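Local coordinates for bifunctional protein PutA (PDB 5UR2) that probably carries out both oxidations of proline catabolism, proline dehydrogenation on a flavin and NAD-dependent oxidation of glutamate semialdehyde to glutamate, at residues Ile499-Lys504 with Val690-Pro695; Ala541-Tyr546 with Arg632-Val637. One frame throughout, in Å; residues are numbered along the deposited sequence.

Contact 1 of 2, residues Ile499-Lys504 with Val690-Pro695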
loop_
_atom_site.group_PDB
_atom_site.type_symbol
_atom_site.label_atom_id
_atom_site.label_comp_id
_atom_site.label_asym_id
_atom_site.label_seq_id
_atom_site.Cartn_x
_atom_site.Cartn_y
_atom_site.Cartn_z
ATOM N N ILE B 499 -7.988 19.791 -33.405
ATOM C CA ILE B 499 -8.391 18.569 -32.728
ATOM C C ILE B 499 -7.508 17.424 -33.207
ATOM O O ILE B 499 -7.129 17.369 -34.387
ATOM C CB ILE B 499 -9.874 18.292 -33.025
ATOM C CG1 ILE B 499 -10.721 19.504 -32.668
ATOM C CG2 ILE B 499 -10.359 17.071 -32.276
ATOM C CD1 ILE B 499 -11.941 19.653 -33.570
ATOM N N VAL B 500 -7.174 16.493 -32.311
ATOM C CA VAL B 500 -6.348 15.344 -32.684
ATOM C C VAL B 500 -7.013 14.065 -32.201
ATOM O O VAL B 500 -7.051 13.800 -30.997
ATOM C CB VAL B 500 -4.924 15.438 -32.131
ATOM C CG1 VAL B 500 -4.122 14.270 -32.660
ATOM C CG2 VAL B 500 -4.293 16.751 -32.547
ATOM N N ILE B 501 -7.479 13.246 -33.141
ATOM C CA ILE B 501 -8.116 11.970 -32.837
ATOM C C ILE B 501 -7.428 10.875 -33.644
ATOM O O ILE B 501 -7.290 10.998 -34.866
ATOM C CB ILE B 501 -9.627 12.014 -33.150
ATOM C CG1 ILE B 501 -10.304 13.103 -32.317
ATOM C CG2 ILE B 501 -10.277 10.656 -32.929
ATOM C CD1 ILE B 501 -11.783 13.304 -32.659
ATOM N N ASN B 502 -7.045 9.786 -32.973
ATOM C CA ASN B 502 -6.294 8.709 -33.624
ATOM C C ASN B 502 -5.044 9.262 -34.307
ATOM O O ASN B 502 -4.705 8.876 -35.422
ATOM C CB ASN B 502 -7.158 7.941 -34.639
ATOM C CG ASN B 502 -7.803 6.696 -34.053
ATOM O OD1 ASN B 502 -7.300 6.097 -33.101
ATOM N ND2 ASN B 502 -8.912 6.289 -34.636
ATOM N N ASN B 503 -4.378 10.205 -33.647
ATOM C CA ASN B 503 -3.154 10.849 -34.130
ATOM C C ASN B 503 -3.341 11.568 -35.467
ATOM O O ASN B 503 -2.359 11.826 -36.175
ATOM C CB ASN B 503 -1.979 9.856 -34.223
ATOM C CG ASN B 503 -1.437 9.457 -32.844
ATOM O OD1 ASN B 503 -1.768 10.091 -31.841
ATOM N ND2 ASN B 503 -0.584 8.418 -32.794
ATOM N N LYS B 504 -4.576 11.914 -35.829
ATOM C CA LYS B 504 -4.861 12.695 -37.030
ATOM C C LYS B 504 -5.483 14.034 -36.643
ATOM O O LYS B 504 -6.384 14.089 -35.798
ATOM C CB LYS B 504 -5.773 11.925 -37.992
ATOM C CG LYS B 504 -5.117 10.671 -38.570
ATOM C CD LYS B 504 -6.145 9.740 -39.184
ATOM N N VAL B 690 -4.826 6.013 -28.083
ATOM C CA VAL B 690 -4.624 5.826 -26.647
ATOM C C VAL B 690 -4.931 7.117 -25.902
ATOM O O VAL B 690 -5.595 7.108 -24.860
ATOM C CB VAL B 690 -3.195 5.316 -26.366
ATOM C CG1 VAL B 690 -2.903 5.256 -24.850
ATOM C CG2 VAL B 690 -2.996 3.917 -27.007
ATOM N N ILE B 691 -4.506 8.251 -26.459
ATOM C CA ILE B 691 -4.794 9.569 -25.911
ATOM C C ILE B 691 -5.360 10.425 -27.039
ATOM O O ILE B 691 -4.775 10.490 -28.123
ATOM C CB ILE B 691 -3.527 10.202 -25.295
ATOM C CG1 ILE B 691 -3.084 9.382 -24.076
ATOM C CG2 ILE B 691 -3.774 11.638 -24.876
ATOM C CD1 ILE B 691 -1.663 9.621 -23.635
ATOM N N ASN B 692 -6.522 11.038 -26.810
ATOM C CA ASN B 692 -7.159 11.871 -27.819
ATOM C C ASN B 692 -7.356 13.285 -27.291
ATOM O O ASN B 692 -7.672 13.484 -26.115
ATOM C CB ASN B 692 -8.494 11.275 -28.268
ATOM C CG ASN B 692 -8.339 9.855 -28.784
ATOM O OD1 ASN B 692 -8.082 9.637 -29.969
ATOM N ND2 ASN B 692 -8.427 8.882 -27.875
ATOM N N PHE B 693 -7.169 14.258 -28.178
ATOM C CA PHE B 693 -7.121 15.676 -27.847
ATOM C C PHE B 693 -8.384 16.348 -28.372
ATOM O O PHE B 693 -8.546 16.512 -29.590
ATOM C CB PHE B 693 -5.881 16.306 -28.459
ATOM C CG PHE B 693 -5.717 17.767 -28.148
ATOM C CD1 PHE B 693 -5.483 18.193 -26.850
ATOM C CD2 PHE B 693 -5.725 18.706 -29.167
ATOM C CE1 PHE B 693 -5.278 19.540 -26.573
ATOM C CE2 PHE B 693 -5.527 20.056 -28.903
ATOM C CZ PHE B 693 -5.307 20.476 -27.609
ATOM N N LEU B 694 -9.265 16.751 -27.456
ATOM C CA LEU B 694 -10.621 17.191 -27.785
ATOM C C LEU B 694 -10.875 18.585 -27.223
ATOM O O LEU B 694 -11.639 18.745 -26.261
ATOM C CB LEU B 694 -11.653 16.200 -27.238
ATOM C CG LEU B 694 -13.105 16.447 -27.680
ATOM C CD1 LEU B 694 -13.300 16.080 -29.144
ATOM C CD2 LEU B 694 -14.081 15.694 -26.807
ATOM N N PRO B 695 -10.285 19.619 -27.820
ATOM C CA PRO B 695 -10.595 20.988 -27.384
ATOM C C PRO B 695 -12.044 21.361 -27.690
ATOM O O PRO B 695 -12.675 20.823 -28.609
ATOM C CB PRO B 695 -9.609 21.845 -28.190
ATOM C CG PRO B 695 -9.311 21.029 -29.398
ATOM C CD PRO B 695 -9.344 19.601 -28.957
HETATM O O HOH W 1 -4.534 9.539 -30.739
#

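Contact 2 of 2, residues Ala541-Tyr546 with Arg632-Val637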
loop_
_atom_site.group_PDB
_atom_site.type_symbol
_atom_site.label_atom_id
_atom_site.label_comp_id
_atom_site.label_asym_id
_atom_site.label_seq_id
_atom_site.Cartn_x
_atom_site.Cartn_y
_atom_site.Cartn_z
ATOM N N ALA B 541 -12.565 6.182 -30.909
ATOM C CA ALA B 541 -11.131 5.921 -31.075
ATOM C C ALA B 541 -10.492 5.424 -29.773
ATOM O O ALA B 541 -9.669 4.497 -29.790
ATOM C CB ALA B 541 -10.419 7.180 -31.574
ATOM N N ALA B 542 -10.888 6.005 -28.635
ATOM C CA ALA B 542 -10.351 5.587 -27.341
ATOM C C ALA B 542 -10.802 4.177 -26.973
ATOM O O ALA B 542 -10.008 3.374 -26.464
ATOM C CB ALA B 542 -10.802 6.564 -26.254
ATOM N N GLN B 543 -12.071 3.860 -27.224
ATOM C CA GLN B 543 -12.586 2.534 -26.906
ATOM C C GLN B 543 -11.925 1.467 -27.773
ATOM O O GLN B 543 -11.503 0.422 -27.265
ATOM C CB GLN B 543 -14.110 2.524 -27.058
ATOM C CG GLN B 543 -14.773 1.204 -26.690
ATOM C CD GLN B 543 -14.613 0.848 -25.210
ATOM O OE1 GLN B 543 -14.462 1.722 -24.352
ATOM N NE2 GLN B 543 -14.631 -0.444 -24.913
ATOM N N THR B 544 -11.777 1.727 -29.071
ATOM C CA THR B 544 -11.083 0.773 -29.934
ATOM C C THR B 544 -9.651 0.573 -29.457
ATOM O O THR B 544 -9.170 -0.562 -29.343
ATOM C CB THR B 544 -11.094 1.265 -31.384
ATOM O OG1 THR B 544 -12.424 1.236 -31.879
ATOM C CG2 THR B 544 -10.218 0.388 -32.283
ATOM N N ALA B 545 -8.960 1.678 -29.163
ATOM C CA ALA B 545 -7.582 1.582 -28.710
ATOM C C ALA B 545 -7.472 0.831 -27.382
ATOM O O ALA B 545 -6.518 0.073 -27.177
ATOM C CB ALA B 545 -6.985 2.984 -28.585
ATOM N N TYR B 546 -8.460 0.980 -26.496
ATOM C CA TYR B 546 -8.370 0.339 -25.186
ATOM C C TYR B 546 -8.236 -1.177 -25.302
ATOM O O TYR B 546 -7.560 -1.800 -24.478
ATOM C CB TYR B 546 -9.581 0.716 -24.335
ATOM C CG TYR B 546 -9.610 0.020 -23.001
ATOM C CD1 TYR B 546 -8.663 0.304 -22.029
ATOM C CD2 TYR B 546 -10.580 -0.937 -22.721
ATOM C CE1 TYR B 546 -8.666 -0.352 -20.813
ATOM C CE2 TYR B 546 -10.612 -1.585 -21.505
ATOM C CZ TYR B 546 -9.646 -1.292 -20.551
ATOM O OH TYR B 546 -9.655 -1.941 -19.340
ATOM N N ARG B 632 -9.500 0.169 -16.119
ATOM C CA ARG B 632 -10.963 0.314 -16.134
ATOM C C ARG B 632 -11.566 0.553 -17.518
ATOM O O ARG B 632 -12.619 -0.004 -17.822
ATOM C CB ARG B 632 -11.403 1.455 -15.200
ATOM C CG ARG B 632 -10.927 1.329 -13.758
ATOM C CD ARG B 632 -11.676 2.272 -12.786
ATOM N NE ARG B 632 -12.995 1.743 -12.417
ATOM C CZ ARG B 632 -14.157 2.302 -12.738
ATOM N NH1 ARG B 632 -14.188 3.435 -13.424
ATOM N NH2 ARG B 632 -15.299 1.732 -12.360
ATOM N N GLY B 633 -10.962 1.377 -18.364
ATOM C CA GLY B 633 -11.545 1.651 -19.684
ATOM C C GLY B 633 -11.222 3.069 -20.132
ATOM O O GLY B 633 -10.186 3.615 -19.769
ATOM N N VAL B 634 -12.139 3.662 -20.903
ATOM C CA VAL B 634 -11.920 5.008 -21.419
ATOM C C VAL B 634 -12.065 6.011 -20.284
ATOM O O VAL B 634 -13.055 5.988 -19.540
ATOM C CB VAL B 634 -12.891 5.327 -22.566
ATOM C CG1 VAL B 634 -12.750 6.785 -22.966
ATOM C CG2 VAL B 634 -12.619 4.419 -23.796
ATOM N N THR B 635 -11.078 6.896 -20.146
ATOM C CA THR B 635 -11.070 7.899 -19.088
ATOM C C THR B 635 -11.277 9.279 -19.684
ATOM O O THR B 635 -10.520 9.690 -20.563
ATOM C CB THR B 635 -9.756 7.850 -18.310
ATOM O OG1 THR B 635 -9.670 6.584 -17.652
ATOM C CG2 THR B 635 -9.679 8.974 -17.275
ATOM N N ALA B 636 -12.278 9.995 -19.185
ATOM C CA ALA B 636 -12.522 11.375 -19.578
ATOM C C ALA B 636 -11.735 12.288 -18.650
ATOM O O ALA B 636 -11.873 12.196 -17.430
ATOM C CB ALA B 636 -14.013 11.702 -19.515
ATOM N N VAL B 637 -10.902 13.153 -19.227
ATOM C CA VAL B 637 -10.049 14.070 -18.476
ATOM C C VAL B 637 -10.505 15.501 -18.770
ATOM O O VAL B 637 -10.423 15.974 -19.913
ATOM C CB VAL B 637 -8.569 13.868 -18.833
ATOM C CG1 VAL B 637 -7.717 14.988 -18.247
ATOM C CG2 VAL B 637 -8.101 12.502 -18.319
HETATM O O HOH W 2 -14.504 2.048 -21.732
#

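Contact 1 of 2, residues Ile499-Lys504 with Val690-Pro695
Val-500 and Phe-693 meet as an antiparallel hydrogen-bonded pair, a single bridge between strands 499-501 and 691-693 that run at 155° to each other. The amide N of Val-500 reaches O of Phe-693 at 3.0 Å, and the return bond from Phe-693 N to Val-500 O is 2.9 Å. Beyond the bridge a side chain takes over from the backbone: OD1 of Asn-692 receives the amide N of Asn-502 at 3.2 Å, arriving almost in line with the side-chain C=O (C=O...N angle 165°). Asparagine suits this spot because its ND2 is used as well, by the carbonyls of Gly-689 and Val-662, which hold the amide group in place. The Val-500 and Phe-693 side chains lean together through their CB atoms, 3.9 Å apart, and CG of Phe-693 stands anti to its backbone N (chi1 -179°), which brings the ring edge near Val-500 N. One face of that ring carries CD of Pro-695. Ile-499, branched and apolar, suits its buried place by using both arms: CG2 lies 3.3 Å from O of Phe-693, and CG1 3.9 Å from CG of Pro-695. Water 1 joins Asn-503 OD1 to Ile-691 O. A type I' turn from Ile-501 to Lys-504 joins strands 495-501 and 504-506 in a beta hairpin, which the bridge docks on strand 691-693 of the Rossmann-type sheet of the aldehyde dehydrogenase fold.

Contact 2 of 2, residues Ala541-Tyr546 with Arg632-Val637
Val-634, Tyr-546 and Gly-633 carry most of this contact, in which helix 532-549 packs against residues 632-634 of strand 623-638, in the Rossmann-type sheet of the aldehyde dehydrogenase fold. Val-634 presents its two methyl groups to the helix: CG2 lies 3.7 Å from CB of Ala-542, and CG1 is almost as near to the same methyl. Alanine is small enough to let the strand come this close, while the branched valine sets both its methyls against that one. CG2 also meets the amide oxygen of Gln-543, whose chain bends at chi2 (65°) and so brings OE1 back toward the strand.

One turn further along the helix, Tyr-546 turns a face of its ring to the backbone at Gly-633, with CG anti to the backbone N (chi1 176°). CA of Gly-633 stands over the middle of the ring, 3.6 Å from the centroid and 13° off the ring normal, a CH-pi contact. Glycine fits here because its backbone angles would press a side chain against the preceding carbonyl oxygen. The phenol OH passes by C of Arg-632 and is hydrogen-bonded to Ser-631 OG, while the Arg-632 side chain leads away to Thr-712, Val-740 and a salt bridge with Glu-966. A water links helix and strand at the polar margin, giving a proton to Gln-543 OE1 at 2.6 Å and accepting one from Val-634 N at 3.0 Å.

From the N terminus, the chain passes the proline dehydrogenase barrel before reaching 499-504, and contact 1 closes only at 690-695, after 185 intervening residues. Both segments of contact 2, 85 residues apart, lie between the two segments of contact 1, so the smaller loop nests within the larger and the two do not cross. Contact 1 ties the small four-stranded sheet, and contact 2 helix 532-549, to the mixed sheet that holds strands 623-638, 661-665 and 691-693. Their centres are 12 Å apart. Ala-541 joins them directly, its CB packing on Ile-501 CG2 and Asn-502 ND2, while Ala-542 CB touches Asn-692 ND2.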